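Local coordinates for protein porin B (Pseudomonas putida, PDB 4GEY) that forms an outer-membrane beta-barrel channel that probably lets glucose and related sugars diffuse into the periplasm, at residues E17-D29 with Y396-P408. The protein carries 2 engineered substitutions. Numbering follows the deposited sequence.
Sequences EAFSSESKWMTGD and YGFHVTNWLTVRP. With C8E ((hydroxyethyloxy)tri(ethyloxy)octane), chain E; C8E ((hydroxyethyloxy)tri(ethyloxy)octane), chain D.
Three consecutive backbone carbonyls of the N-terminal segment, those of Ser20, Ser21 and Glu22, accept hydrogen bonds from Trp403 and Asn402. Trp403 NE1 reaches Ser20 O at 2.8 Å; the oxygen lies near the indole plane, but the N-H...O angle is only 130° and NE1 stands above the carbonyl plane. Asn402 holds two carbonyls at once: its backbone N meets Ser21 O at 3.0 Å, and its side-chain ND2 points almost straight (175°) at Glu22 O, 3.1 Å away, with that oxygen in the amide plane, although ND2 stands above the Glu22 carbonyl plane and so off its lone pairs. The other end of the amide, OD1, takes a weak bond from His399 NE2, which helps fix which way the group faces. Thr401 OG1 accepts from Trp403 N in an ST turn that shapes the loop just ahead of the indole. This loop is the turn of the beta hairpin joining strands 388-399 and 404-414 in the wall of the OprB-family porin barrel, and residues 19-26 wrap over it, ahead of helix 33-40. Strand 425-435 borders the site: Met26 and Trp403 both make backbone hydrogen bonds with Ser435. The indole is sandwiched, Thr401 CB against one face and Met26 CG over the opposite one, 3.6 Å from the centroid of the six-membered ring. With CG anti to the backbone N (chi1 -172°), the selenomethionine chain is laid across the ring, and SE sits obliquely 3.8 Å from Trp403 CZ3 in a Met-aromatic contact. Were Trp403 an alanine, Ser20 O would probably lose its indole donor and a gap open between Thr401 and Met26. Ser23 O lies at the indole edge, in its plane, while Phe19 CD1 packs more loosely against Trp403 CZ2.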
loop_
_atom_site.group_PDB
_atom_site.type_symbol
_atom_site.label_atom_id
_atom_site.label_comp_id
_atom_site.label_asym_id
_atom_site.label_seq_id
_atom_site.Cartn_x
_atom_site.Cartn_y
_atom_site.Cartn_z
ATOM N N GLU A 17 9.025 30.197 -9.285
ATOM C CA GLU A 17 8.868 29.962 -7.853
ATOM C C GLU A 17 8.026 31.022 -7.127
ATOM O O GLU A 17 7.970 32.185 -7.565
ATOM C CB GLU A 17 10.238 29.865 -7.187
ATOM N N ALA A 18 7.345 30.556 -6.069
ATOM C CA ALA A 18 6.790 31.319 -4.927
ATOM C C ALA A 18 5.420 30.801 -4.490
ATOM O O ALA A 18 5.176 30.630 -3.302
ATOM C CB ALA A 18 6.750 32.839 -5.154
ATOM N N PHE A 19 4.545 30.555 -5.462
ATOM C CA PHE A 19 3.196 30.028 -5.240
ATOM C C PHE A 19 2.630 29.702 -6.618
ATOM O O PHE A 19 1.417 29.726 -6.836
ATOM C CB PHE A 19 2.318 31.092 -4.599
ATOM C CG PHE A 19 1.913 30.784 -3.193
ATOM C CD1 PHE A 19 1.058 29.731 -2.928
ATOM C CD2 PHE A 19 2.368 31.566 -2.135
ATOM C CE1 PHE A 19 0.673 29.443 -1.626
ATOM C CE2 PHE A 19 1.990 31.291 -0.830
ATOM C CZ PHE A 19 1.142 30.226 -0.576
ATOM N N SER A 20 3.534 29.396 -7.543
ATOM C CA SER A 20 3.273 29.472 -8.974
ATOM C C SER A 20 2.903 28.156 -9.644
ATOM O O SER A 20 3.207 27.067 -9.146
ATOM C CB SER A 20 4.518 30.016 -9.666
ATOM O OG SER A 20 5.603 29.109 -9.509
ATOM N N SER A 21 2.288 28.279 -10.815
ATOM C CA SER A 21 1.780 27.137 -11.558
ATOM C C SER A 21 2.816 26.059 -11.830
ATOM O O SER A 21 2.501 24.864 -11.727
ATOM C CB SER A 21 1.153 27.600 -12.869
ATOM O OG SER A 21 -0.071 28.277 -12.620
ATOM N N GLU A 22 4.044 26.461 -12.155
ATOM C CA GLU A 22 5.054 25.488 -12.571
ATOM C C GLU A 22 6.122 25.110 -11.551
ATOM O O GLU A 22 6.928 24.229 -11.822
ATOM C CB GLU A 22 5.704 25.861 -13.910
ATOM C CG GLU A 22 5.184 27.117 -14.581
ATOM C CD GLU A 22 4.528 26.850 -15.927
ATOM O OE1 GLU A 22 3.624 25.989 -15.986
ATOM O OE2 GLU A 22 4.907 27.514 -16.919
ATOM N N SER A 23 6.137 25.752 -10.389
ATOM C CA SER A 23 7.005 25.290 -9.305
ATOM C C SER A 23 6.492 23.957 -8.780
ATOM O O SER A 23 5.292 23.795 -8.584
ATOM C CB SER A 23 7.008 26.297 -8.163
ATOM O OG SER A 23 7.778 25.823 -7.083
ATOM N N LYS A 24 7.377 23.002 -8.533
ATOM C CA LYS A 24 6.931 21.754 -7.921
ATOM C C LYS A 24 6.851 21.882 -6.399
ATOM O O LYS A 24 6.510 20.929 -5.696
ATOM C CB LYS A 24 7.801 20.570 -8.346
ATOM C CG LYS A 24 9.259 20.612 -7.894
ATOM C CD LYS A 24 9.894 19.246 -8.160
ATOM C CE LYS A 24 11.378 19.191 -7.814
ATOM N NZ LYS A 24 11.960 17.846 -8.127
ATOM N N TRP A 25 7.166 23.071 -5.900
ATOM C CA TRP A 25 6.976 23.388 -4.487
ATOM C C TRP A 25 6.062 24.609 -4.272
ATOM O O TRP A 25 6.219 25.665 -4.890
ATOM C CB TRP A 25 8.309 23.647 -3.800
ATOM C CG TRP A 25 9.422 22.770 -4.239
ATOM C CD1 TRP A 25 9.550 21.431 -4.023
ATOM C CD2 TRP A 25 10.596 23.178 -4.948
ATOM N NE1 TRP A 25 10.725 20.975 -4.572
ATOM C CE2 TRP A 25 11.386 22.029 -5.146
ATOM C CE3 TRP A 25 11.053 24.402 -5.439
ATOM C CZ2 TRP A 25 12.617 22.069 -5.812
ATOM C CZ3 TRP A 25 12.273 24.441 -6.103
ATOM C CH2 TRP A 25 13.040 23.280 -6.283
HETATM N N MSE A 26 5.115 24.468 -3.364
HETATM C CA MSE A 26 4.201 25.559 -3.086
HETATM C C MSE A 26 4.921 26.787 -2.553
HETATM O O MSE A 26 4.527 27.916 -2.845
HETATM C CB MSE A 26 3.146 25.109 -2.090
HETATM C CG MSE A 26 2.048 26.109 -1.896
HETATM SE SE MSE A 26 0.856 25.499 -0.487
HETATM C CE MSE A 26 1.556 26.565 0.997
ATOM N N THR A 27 5.974 26.568 -1.774
ATOM C CA THR A 27 6.707 27.677 -1.163
ATOM C C THR A 27 7.855 28.137 -2.062
ATOM O O THR A 27 8.622 29.037 -1.704
ATOM C CB THR A 27 7.235 27.304 0.240
ATOM O OG1 THR A 27 8.105 26.164 0.153
ATOM C CG2 THR A 27 6.076 26.974 1.152
ATOM N N GLY A 28 7.960 27.501 -3.230
ATOM C CA GLY A 28 8.950 27.852 -4.230
ATOM C C GLY A 28 10.385 27.536 -3.856
ATOM O O GLY A 28 10.644 26.642 -3.039
ATOM N N ASP A 29 11.317 28.279 -4.457
ATOM C CA ASP A 29 12.747 28.063 -4.243
ATOM C C ASP A 29 13.363 28.929 -3.145
ATOM O O ASP A 29 14.585 29.007 -3.033
ATOM C CB ASP A 29 13.529 28.242 -5.550
ATOM C CG ASP A 29 13.335 29.611 -6.178
ATOM O OD1 ASP A 29 13.165 30.611 -5.449
ATOM O OD2 ASP A 29 13.350 29.683 -7.423
ATOM N N TYR A 396 -11.032 11.328 -11.172
ATOM C CA TYR A 396 -10.565 12.344 -12.116
ATOM C C TYR A 396 -9.557 13.236 -11.387
ATOM O O TYR A 396 -9.879 13.834 -10.361
ATOM C CB TYR A 396 -11.728 13.180 -12.682
ATOM C CG TYR A 396 -11.271 14.136 -13.766
ATOM C CD1 TYR A 396 -10.572 15.300 -13.445
ATOM C CD2 TYR A 396 -11.506 13.866 -15.117
ATOM C CE1 TYR A 396 -10.119 16.165 -14.437
ATOM C CE2 TYR A 396 -11.062 14.733 -16.119
ATOM C CZ TYR A 396 -10.367 15.872 -15.766
ATOM O OH TYR A 396 -9.911 16.738 -16.721
ATOM N N GLY A 397 -8.345 13.336 -11.919
ATOM C CA GLY A 397 -7.314 14.137 -11.282
ATOM C C GLY A 397 -7.128 15.490 -11.943
ATOM O O GLY A 397 -6.689 15.549 -13.088
ATOM N N PHE A 398 -7.468 16.579 -11.247
ATOM C CA PHE A 398 -7.185 17.907 -11.789
ATOM C C PHE A 398 -5.756 18.252 -11.446
ATOM O O PHE A 398 -5.358 18.217 -10.277
ATOM C CB PHE A 398 -8.095 19.002 -11.216
ATOM C CG PHE A 398 -9.559 18.780 -11.456
ATOM C CD1 PHE A 398 -10.171 19.271 -12.599
ATOM C CD2 PHE A 398 -10.339 18.102 -10.515
ATOM C CE1 PHE A 398 -11.543 19.076 -12.810
ATOM C CE2 PHE A 398 -11.705 17.907 -10.717
ATOM C CZ PHE A 398 -12.305 18.393 -11.862
ATOM N N HIS A 399 -4.976 18.569 -12.464
ATOM C CA HIS A 399 -3.631 19.070 -12.246
ATOM C C HIS A 399 -3.734 20.581 -12.037
ATOM O O HIS A 399 -3.647 21.350 -12.989
ATOM C CB HIS A 399 -2.740 18.740 -13.447
ATOM C CG HIS A 399 -1.336 19.227 -13.303
ATOM N ND1 HIS A 399 -0.988 20.551 -13.478
ATOM C CD2 HIS A 399 -0.191 18.574 -12.997
ATOM C CE1 HIS A 399 0.311 20.691 -13.284
ATOM N NE2 HIS A 399 0.817 19.506 -12.983
ATOM N N VAL A 400 -3.942 20.996 -10.794
ATOM C CA VAL A 400 -4.100 22.406 -10.480
ATOM C C VAL A 400 -2.796 23.157 -10.713
ATOM O O VAL A 400 -2.746 24.095 -11.497
ATOM C CB VAL A 400 -4.561 22.649 -9.016
ATOM C CG1 VAL A 400 -5.078 24.079 -8.887
ATOM C CG2 VAL A 400 -5.633 21.678 -8.610
ATOM N N THR A 401 -1.753 22.744 -10.002
ATOM C CA THR A 401 -0.395 23.218 -10.253
ATOM C C THR A 401 0.549 22.031 -10.297
ATOM O O THR A 401 0.114 20.884 -10.231
ATOM C CB THR A 401 0.094 24.195 -9.167
ATOM O OG1 THR A 401 0.134 23.531 -7.895
ATOM C CG2 THR A 401 -0.820 25.419 -9.094
ATOM N N ASN A 402 1.844 22.301 -10.410
ATOM C CA ASN A 402 2.833 21.230 -10.300
ATOM C C ASN A 402 3.061 20.846 -8.846
ATOM O O ASN A 402 3.785 19.888 -8.558
ATOM C CB ASN A 402 4.154 21.631 -10.956
ATOM C CG ASN A 402 4.120 21.479 -12.465
ATOM O OD1 ASN A 402 3.361 20.668 -12.999
ATOM N ND2 ASN A 402 4.946 22.253 -13.160
ATOM N N TRP A 403 2.442 21.595 -7.932
ATOM C CA TRP A 403 2.551 21.306 -6.512
ATOM C C TRP A 403 1.206 20.929 -5.903
ATOM O O TRP A 403 1.111 20.704 -4.698
ATOM C CB TRP A 403 3.190 22.478 -5.752
ATOM C CG TRP A 403 2.539 23.832 -5.990
ATOM C CD1 TRP A 403 2.950 24.796 -6.868
ATOM C CD2 TRP A 403 1.378 24.361 -5.330
ATOM N NE1 TRP A 403 2.106 25.891 -6.802
ATOM C CE2 TRP A 403 1.135 25.644 -5.869
ATOM C CE3 TRP A 403 0.512 23.867 -4.353
ATOM C CZ2 TRP A 403 0.063 26.446 -5.450
ATOM C CZ3 TRP A 403 -0.560 24.667 -3.939
ATOM C CH2 TRP A 403 -0.766 25.940 -4.483
ATOM N N LEU A 404 0.168 20.849 -6.729
ATOM C CA LEU A 404 -1.170 20.559 -6.224
ATOM C C LEU A 404 -1.994 19.741 -7.216
ATOM O O LEU A 404 -2.202 20.156 -8.356
ATOM C CB LEU A 404 -1.907 21.861 -5.898
ATOM C CG LEU A 404 -3.042 21.872 -4.849
ATOM C CD1 LEU A 404 -4.232 22.693 -5.316
ATOM C CD2 LEU A 404 -3.489 20.498 -4.403
ATOM N N THR A 405 -2.465 18.580 -6.770
ATOM C CA THR A 405 -3.399 17.769 -7.540
ATOM C C THR A 405 -4.615 17.451 -6.672
ATOM O O THR A 405 -4.491 17.103 -5.500
ATOM C CB THR A 405 -2.762 16.433 -8.041
ATOM O OG1 THR A 405 -1.550 16.708 -8.752
ATOM C CG2 THR A 405 -3.728 15.682 -8.964
ATOM N N VAL A 406 -5.789 17.554 -7.267
ATOM C CA VAL A 406 -7.038 17.354 -6.556
ATOM C C VAL A 406 -7.799 16.290 -7.317
ATOM O O VAL A 406 -8.113 16.490 -8.502
ATOM C CB VAL A 406 -7.842 18.696 -6.533
ATOM C CG1 VAL A 406 -9.288 18.473 -6.182
ATOM C CG2 VAL A 406 -7.197 19.679 -5.570
ATOM N N ARG A 407 -8.066 15.143 -6.691
ATOM C CA ARG A 407 -8.868 14.132 -7.402
ATOM C C ARG A 407 -10.098 13.608 -6.700
ATOM O O ARG A 407 -10.011 12.773 -5.809
ATOM C CB ARG A 407 -8.039 12.971 -7.994
ATOM C CG ARG A 407 -6.946 12.436 -7.157
ATOM C CD ARG A 407 -6.385 11.179 -7.787
ATOM N NE ARG A 407 -5.423 11.460 -8.846
ATOM C CZ ARG A 407 -4.154 11.793 -8.624
ATOM N NH1 ARG A 407 -3.707 11.895 -7.380
ATOM N NH2 ARG A 407 -3.333 12.029 -9.637
ATOM N N PRO A 408 -11.265 14.117 -7.110
ATOM C CA PRO A 408 -12.531 13.506 -6.708
ATOM C C PRO A 408 -12.605 12.085 -7.239
ATOM O O PRO A 408 -12.078 11.777 -8.320
ATOM C CB PRO A 408 -13.581 14.382 -7.403
ATOM C CG PRO A 408 -12.828 15.154 -8.457
ATOM C CD PRO A 408 -11.465 15.351 -7.888
HETATM C C10 C8E E . -13.256 21.998 -20.250
HETATM C C11 C8E E . -12.941 22.257 -18.779
HETATM O O12 C8E E . -12.541 21.072 -18.124
HETATM C C13 C8E E . -13.581 20.117 -18.024
HETATM C C14 C8E E . -13.753 19.632 -16.584
HETATM O O15 C8E E . -13.502 18.242 -16.531
HETATM C C16 C8E E . -14.572 17.480 -16.003
HETATM C C17 C8E E . -14.644 17.561 -14.477
HETATM O O18 C8E E . -15.148 16.342 -13.960
HETATM C C19 C8E E . -14.735 16.078 -12.638
HETATM C C20 C8E E . -15.855 15.354 -11.899
HETATM O O21 C8E E . -16.390 16.190 -10.899
HETATM C C1 C8E D . -16.230 14.148 -4.879
HETATM C C2 C8E D . -17.233 13.044 -5.202
HETATM C C3 C8E D . -17.762 13.192 -6.626
HETATM C C4 C8E D . -17.438 11.938 -7.433
HETATM C C5 C8E D . -16.303 12.161 -8.439
HETATM C C6 C8E D . -16.666 11.724 -9.861
HETATM C C7 C8E D . -15.461 11.180 -10.625
HETATM C C8 C8E D . -15.909 10.370 -11.837
HETATM O O9 C8E D . -15.847 11.112 -13.048
HETATM C C10 C8E D . -14.984 10.562 -14.034
HETATM C C11 C8E D . -15.501 10.829 -15.456
HETATM O O12 C8E D . -15.724 12.205 -15.730
HETATM C C13 C8E D . -15.406 12.559 -17.075
HETATM C C14 C8E D . -15.073 14.052 -17.229
HETATM O O15 C8E D . -15.373 14.523 -18.535
HETATM C C16 C8E D . -14.281 15.163 -19.177
HETATM C C17 C8E D . -14.569 16.632 -19.503
HETATM O O18 C8E D . -13.448 17.236 -20.136
HETATM C C19 C8E D . -13.669 17.684 -21.462
HETATM C C20 C8E D . -12.732 18.856 -21.745
HETATM O O21 C8E D . -13.344 19.838 -22.553
#